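Local coordinates for rhamnose ABC transporter, periplasmic rhamnose-binding protein (Kribbella flavida, PDB 4KVF) that probably binds a carbohydrate, most likely rhamnose, outside the membrane as the solute-binding component of an ABC transporter, at residues A[146-151]-A[327-332]; A[150-155]-A[228-233]. One frame throughout, in Å; residues are numbered along the deposited sequence.

Contact 1 (A[146-151]-A[327-332]); sequences QGIGES and GPPTEF
Near the start of helix 145-159, in a periplasmic binding protein of two lobes, the first turns of the helix meet the turn that leads from strand 323-325 into strand 330-332. Pro329 carries the meeting. Its CG lies 3.5 Å from Gly147 O and its CD 3.6 Å from the same Gly147 O, so the ring rests against a carbonyl that already accepts the helix bond from Ser151 N. Glycine suits position 147, where even a methyl would point at the proline and come within 3.6 Å of Pro329 CD, so that a larger side chain would probably push the ring back. One turn on, Ser151 CB stands 3.9 Å from Pro329 CG; OG, anti to the backbone N (chi1 172°), leaves the methylene to make this touch. Ile148 reaches the same corner of the ring, CG1 lying 4.1 Å from Pro329 CG. Were Pro329 replaced by an alanine, CG and CD would go, which would probably open a gap beside Gly147 O, Ser151 CB and Ile148 CG1 and loosen the restraint on the backbone that the ring supplies. The interface relies on shape: a rigid, apolar ring lies against a helix face left low by Gly147 and bordered by Ile148 and Ser151.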
loop_
_atom_site.group_PDB
_atom_site.type_symbol
_atom_site.label_atom_id
_atom_site.label_comp_id
_atom_site.label_asym_id
_atom_site.label_seq_id
_atom_site.Cartn_x
_atom_site.Cartn_y
_atom_site.Cartn_z
ATOM N N GLN A 146 11.009 -3.584 0.284
ATOM C CA GLN A 146 12.191 -3.127 1.008
ATOM C C GLN A 146 11.786 -2.022 1.971
ATOM O O GLN A 146 12.185 -2.020 3.147
ATOM C CB GLN A 146 13.258 -2.599 0.038
ATOM C CG GLN A 146 14.538 -2.151 0.709
ATOM C CD GLN A 146 15.232 -3.279 1.452
ATOM O OE1 GLN A 146 15.185 -4.440 1.039
ATOM N NE2 GLN A 146 15.882 -2.939 2.560
ATOM N N GLY A 147 11.001 -1.076 1.463
ATOM C CA GLY A 147 10.567 0.054 2.276
ATOM C C GLY A 147 9.782 -0.409 3.486
ATOM O O GLY A 147 9.979 0.063 4.613
ATOM N N ILE A 148 8.887 -1.362 3.257
ATOM C CA ILE A 148 8.013 -1.842 4.314
ATOM C C ILE A 148 8.843 -2.600 5.350
ATOM O O ILE A 148 8.752 -2.345 6.550
ATOM C CB ILE A 148 6.872 -2.711 3.734
ATOM C CG1 ILE A 148 5.898 -1.816 2.964
ATOM C CG2 ILE A 148 6.104 -3.421 4.842
ATOM C CD1 ILE A 148 4.906 -2.569 2.107
ATOM N N GLY A 149 9.688 -3.513 4.888
ATOM C CA GLY A 149 10.513 -4.296 5.796
ATOM C C GLY A 149 11.486 -3.475 6.625
ATOM O O GLY A 149 11.696 -3.751 7.819
ATOM N N GLU A 150 12.083 -2.463 5.998
ATOM C CA GLU A 150 12.979 -1.550 6.705
ATOM C C GLU A 150 12.228 -0.804 7.792
ATOM O O GLU A 150 12.716 -0.672 8.921
ATOM C CB GLU A 150 13.617 -0.534 5.749
ATOM C CG GLU A 150 14.819 -1.056 5.009
ATOM C CD GLU A 150 15.306 -0.079 3.964
ATOM O OE1 GLU A 150 16.326 -0.370 3.303
ATOM O OE2 GLU A 150 14.656 0.975 3.798
ATOM N N SER A 151 11.043 -0.312 7.442
ATOM C CA SER A 151 10.240 0.461 8.380
ATOM C C SER A 151 9.843 -0.383 9.583
ATOM O O SER A 151 9.898 0.075 10.722
ATOM C CB SER A 151 8.991 0.996 7.685
ATOM O OG SER A 151 8.129 1.592 8.636
ATOM N N GLY A 327 6.351 6.390 -2.040
ATOM C CA GLY A 327 7.364 6.843 -1.107
ATOM C C GLY A 327 7.592 5.780 -0.055
ATOM O O GLY A 327 7.064 4.672 -0.166
ATOM N N PRO A 328 8.392 6.101 0.961
ATOM C CA PRO A 328 8.505 5.173 2.089
ATOM C C PRO A 328 7.139 5.058 2.763
ATOM O O PRO A 328 6.285 5.930 2.546
ATOM C CB PRO A 328 9.505 5.879 3.018
ATOM C CG PRO A 328 10.251 6.822 2.136
ATOM C CD PRO A 328 9.263 7.280 1.112
ATOM N N PRO A 329 6.923 4.002 3.569
ATOM C CA PRO A 329 5.659 3.867 4.303
ATOM C C PRO A 329 5.378 5.095 5.156
ATOM O O PRO A 329 6.311 5.741 5.636
ATOM C CB PRO A 329 5.912 2.663 5.212
ATOM C CG PRO A 329 6.940 1.853 4.450
ATOM C CD PRO A 329 7.838 2.868 3.818
ATOM N N THR A 330 4.099 5.422 5.316
ATOM C CA THR A 330 3.692 6.515 6.186
ATOM C C THR A 330 3.673 5.992 7.614
ATOM O O THR A 330 3.160 4.904 7.863
ATOM C CB THR A 330 2.274 7.017 5.833
ATOM O OG1 THR A 330 2.280 7.605 4.524
ATOM C CG2 THR A 330 1.792 8.045 6.859
ATOM N N GLU A 331 4.244 6.755 8.541
ATOM C CA GLU A 331 4.215 6.387 9.950
ATOM C C GLU A 331 3.088 7.097 10.675
ATOM O O GLU A 331 2.933 8.313 10.565
ATOM C CB GLU A 331 5.531 6.734 10.637
ATOM C CG GLU A 331 6.680 5.823 10.294
ATOM C CD GLU A 331 7.785 5.924 11.320
ATOM O OE1 GLU A 331 7.591 6.671 12.302
ATOM O OE2 GLU A 331 8.836 5.269 11.151
ATOM N N PHE A 332 2.317 6.337 11.438
ATOM C CA PHE A 332 1.224 6.915 12.207
ATOM C C PHE A 332 1.547 6.954 13.699
ATOM O O PHE A 332 2.061 5.985 14.256
ATOM C CB PHE A 332 -0.067 6.137 11.944
ATOM C CG PHE A 332 -0.447 6.078 10.493
ATOM C CD1 PHE A 332 -1.201 7.087 9.918
ATOM C CD2 PHE A 332 -0.033 5.020 9.694
ATOM C CE1 PHE A 332 -1.555 7.035 8.574
ATOM C CE2 PHE A 332 -0.377 4.962 8.348
ATOM C CZ PHE A 332 -1.138 5.969 7.787
#

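Contact 2 (A[150-155]-A[228-233])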
loop_
_atom_site.group_PDB
_atom_site.type_symbol
_atom_site.label_atom_id
_atom_site.label_comp_id
_atom_site.label_asym_id
_atom_site.label_seq_id
_atom_site.Cartn_x
_atom_site.Cartn_y
_atom_site.Cartn_z
ATOM N N GLU A 150 12.083 -2.463 5.998
ATOM C CA GLU A 150 12.979 -1.550 6.705
ATOM C C GLU A 150 12.228 -0.804 7.792
ATOM O O GLU A 150 12.716 -0.672 8.921
ATOM C CB GLU A 150 13.617 -0.534 5.749
ATOM C CG GLU A 150 14.819 -1.056 5.009
ATOM C CD GLU A 150 15.306 -0.079 3.964
ATOM O OE1 GLU A 150 16.326 -0.370 3.303
ATOM O OE2 GLU A 150 14.656 0.975 3.798
ATOM N N SER A 151 11.043 -0.312 7.442
ATOM C CA SER A 151 10.240 0.461 8.380
ATOM C C SER A 151 9.843 -0.383 9.583
ATOM O O SER A 151 9.898 0.075 10.722
ATOM C CB SER A 151 8.991 0.996 7.685
ATOM O OG SER A 151 8.129 1.592 8.636
ATOM N N LEU A 152 9.456 -1.629 9.325
ATOM C CA LEU A 152 9.057 -2.519 10.414
ATOM C C LEU A 152 10.225 -2.747 11.373
ATOM O O LEU A 152 10.069 -2.655 12.592
ATOM C CB LEU A 152 8.519 -3.851 9.858
ATOM C CG LEU A 152 7.190 -3.728 9.093
ATOM C CD1 LEU A 152 6.866 -5.020 8.356
ATOM C CD2 LEU A 152 6.047 -3.359 10.036
ATOM N N VAL A 153 11.413 -3.000 10.834
ATOM C CA VAL A 153 12.565 -3.220 11.702
ATOM C C VAL A 153 12.989 -1.944 12.425
ATOM O O VAL A 153 13.306 -1.977 13.610
ATOM C CB VAL A 153 13.750 -3.862 10.957
ATOM C CG1 VAL A 153 14.975 -3.947 11.870
ATOM C CG2 VAL A 153 13.352 -5.259 10.504
ATOM N N LYS A 154 12.946 -0.818 11.712
ATOM C CA LYS A 154 13.291 0.478 12.307
ATOM C C LYS A 154 12.370 0.809 13.477
ATOM O O LYS A 154 12.835 1.213 14.536
ATOM C CB LYS A 154 13.232 1.593 11.259
ATOM C CG LYS A 154 13.565 2.971 11.813
ATOM C CD LYS A 154 13.420 4.058 10.744
ATOM C CE LYS A 154 14.046 5.378 11.199
HETATM N N MSE A 155 11.065 0.628 13.290
HETATM C CA MSE A 155 10.113 0.869 14.379
HETATM C C MSE A 155 10.321 -0.115 15.531
HETATM O O MSE A 155 10.307 0.277 16.699
HETATM C CB MSE A 155 8.667 0.823 13.864
HETATM C CG MSE A 155 8.337 1.977 12.908
HETATM SE SE MSE A 155 6.467 2.031 12.359
HETATM C CE MSE A 155 6.335 0.246 11.577
ATOM N N VAL A 228 8.771 -6.455 21.628
ATOM C CA VAL A 228 7.920 -5.933 20.569
ATOM C C VAL A 228 7.258 -7.064 19.812
ATOM O O VAL A 228 7.913 -8.042 19.467
ATOM C CB VAL A 228 8.729 -5.099 19.543
ATOM C CG1 VAL A 228 7.792 -4.374 18.589
ATOM C CG2 VAL A 228 9.639 -4.090 20.250
ATOM N N ILE A 229 5.961 -6.925 19.553
ATOM C CA ILE A 229 5.292 -7.759 18.571
ATOM C C ILE A 229 5.110 -6.895 17.337
ATOM O O ILE A 229 4.550 -5.803 17.431
ATOM C CB ILE A 229 3.907 -8.228 19.053
ATOM C CG1 ILE A 229 4.049 -9.094 20.309
ATOM C CG2 ILE A 229 3.195 -8.981 17.936
ATOM C CD1 ILE A 229 2.745 -9.658 20.824
ATOM N N VAL A 230 5.591 -7.376 16.188
ATOM C CA VAL A 230 5.439 -6.674 14.918
ATOM C C VAL A 230 4.412 -7.443 14.099
ATOM O O VAL A 230 4.625 -8.608 13.786
ATOM C CB VAL A 230 6.766 -6.665 14.100
ATOM C CG1 VAL A 230 6.594 -5.915 12.782
ATOM C CG2 VAL A 230 7.912 -6.063 14.912
ATOM N N SER A 231 3.291 -6.814 13.764
ATOM C CA SER A 231 2.250 -7.515 13.013
ATOM C C SER A 231 1.974 -6.806 11.700
ATOM O O SER A 231 1.266 -5.798 11.680
ATOM C CB SER A 231 0.972 -7.611 13.852
ATOM O OG SER A 231 0.042 -8.505 13.263
ATOM N N PRO A 232 2.542 -7.329 10.598
ATOM C CA PRO A 232 2.390 -6.716 9.276
ATOM C C PRO A 232 1.084 -7.153 8.622
ATOM O O PRO A 232 1.071 -7.687 7.515
ATOM C CB PRO A 232 3.598 -7.255 8.508
ATOM C CG PRO A 232 3.816 -8.625 9.102
ATOM C CD PRO A 232 3.484 -8.466 10.584
ATOM N N THR A 233 -0.007 -6.944 9.347
ATOM C CA THR A 233 -1.351 -7.224 8.849
ATOM C C THR A 233 -2.297 -6.343 9.637
ATOM O O THR A 233 -2.159 -6.244 10.856
ATOM C CB THR A 233 -1.741 -8.699 9.037
ATOM O OG1 THR A 233 -3.143 -8.792 9.341
ATOM C CG2 THR A 233 -0.968 -9.327 10.178
#
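Apolar packing makes the whole of this contact, and Leu152 supplies the helix side of it. Its side chain points toward strand 226-231 and divides its two methyls between two partners. CD2 lies 3.8 Å from Val230 CG1, and Leu152 CB is 4.1 Å from that same methyl, so Val230 meets both the base and one branch of the leucine. CG1 of the valine stands anti to its backbone N (chi1 -179°), which brings this methyl to the helix. The other branch, CD1, sits 4.0 Å from Pro232 CB, the two side chains crossing at about a right angle. A forked leucine suits such a place because it can fill two positions at once, and a beta-branched valine fits an extended strand.

Backbone bonding belongs to each partner separately. The helix holds itself together through Lys154 N to Glu150 O (2.8 Å), while Pro232 centres an inverse gamma turn just ahead of Thr233, the N-cap of helix 234-245.

Strand 226-231 runs between strands 164-170 and 254-257 of a parallel sheet, and helix 145-159 packs over it; helix 176-189 covers another side of that helix through Val153.

Overall arrangement
Both contacts use helix 145-159 and share Glu150 and Ser151, with centres about 9 Å apart, yet they differ in depth. Contact 2 is buried: each touching residue is apolar and enclosed, and it fixes the helix to the four-stranded parallel sheet of one lobe. Contact 1 is only partly buried, further toward the helix start, and joins the helix to a turn near the chain's C-terminal end, with isoleucine the one buried participant. In contact 2 the helix offers a leucine side chain to a valine and a proline; in contact 1 it offers a proline mainly a backbone carbonyl and a serine methylene. The two also pack directly, Glu331 OE2 lying 3.8 Å from CG of Met155, present as selenomethionine.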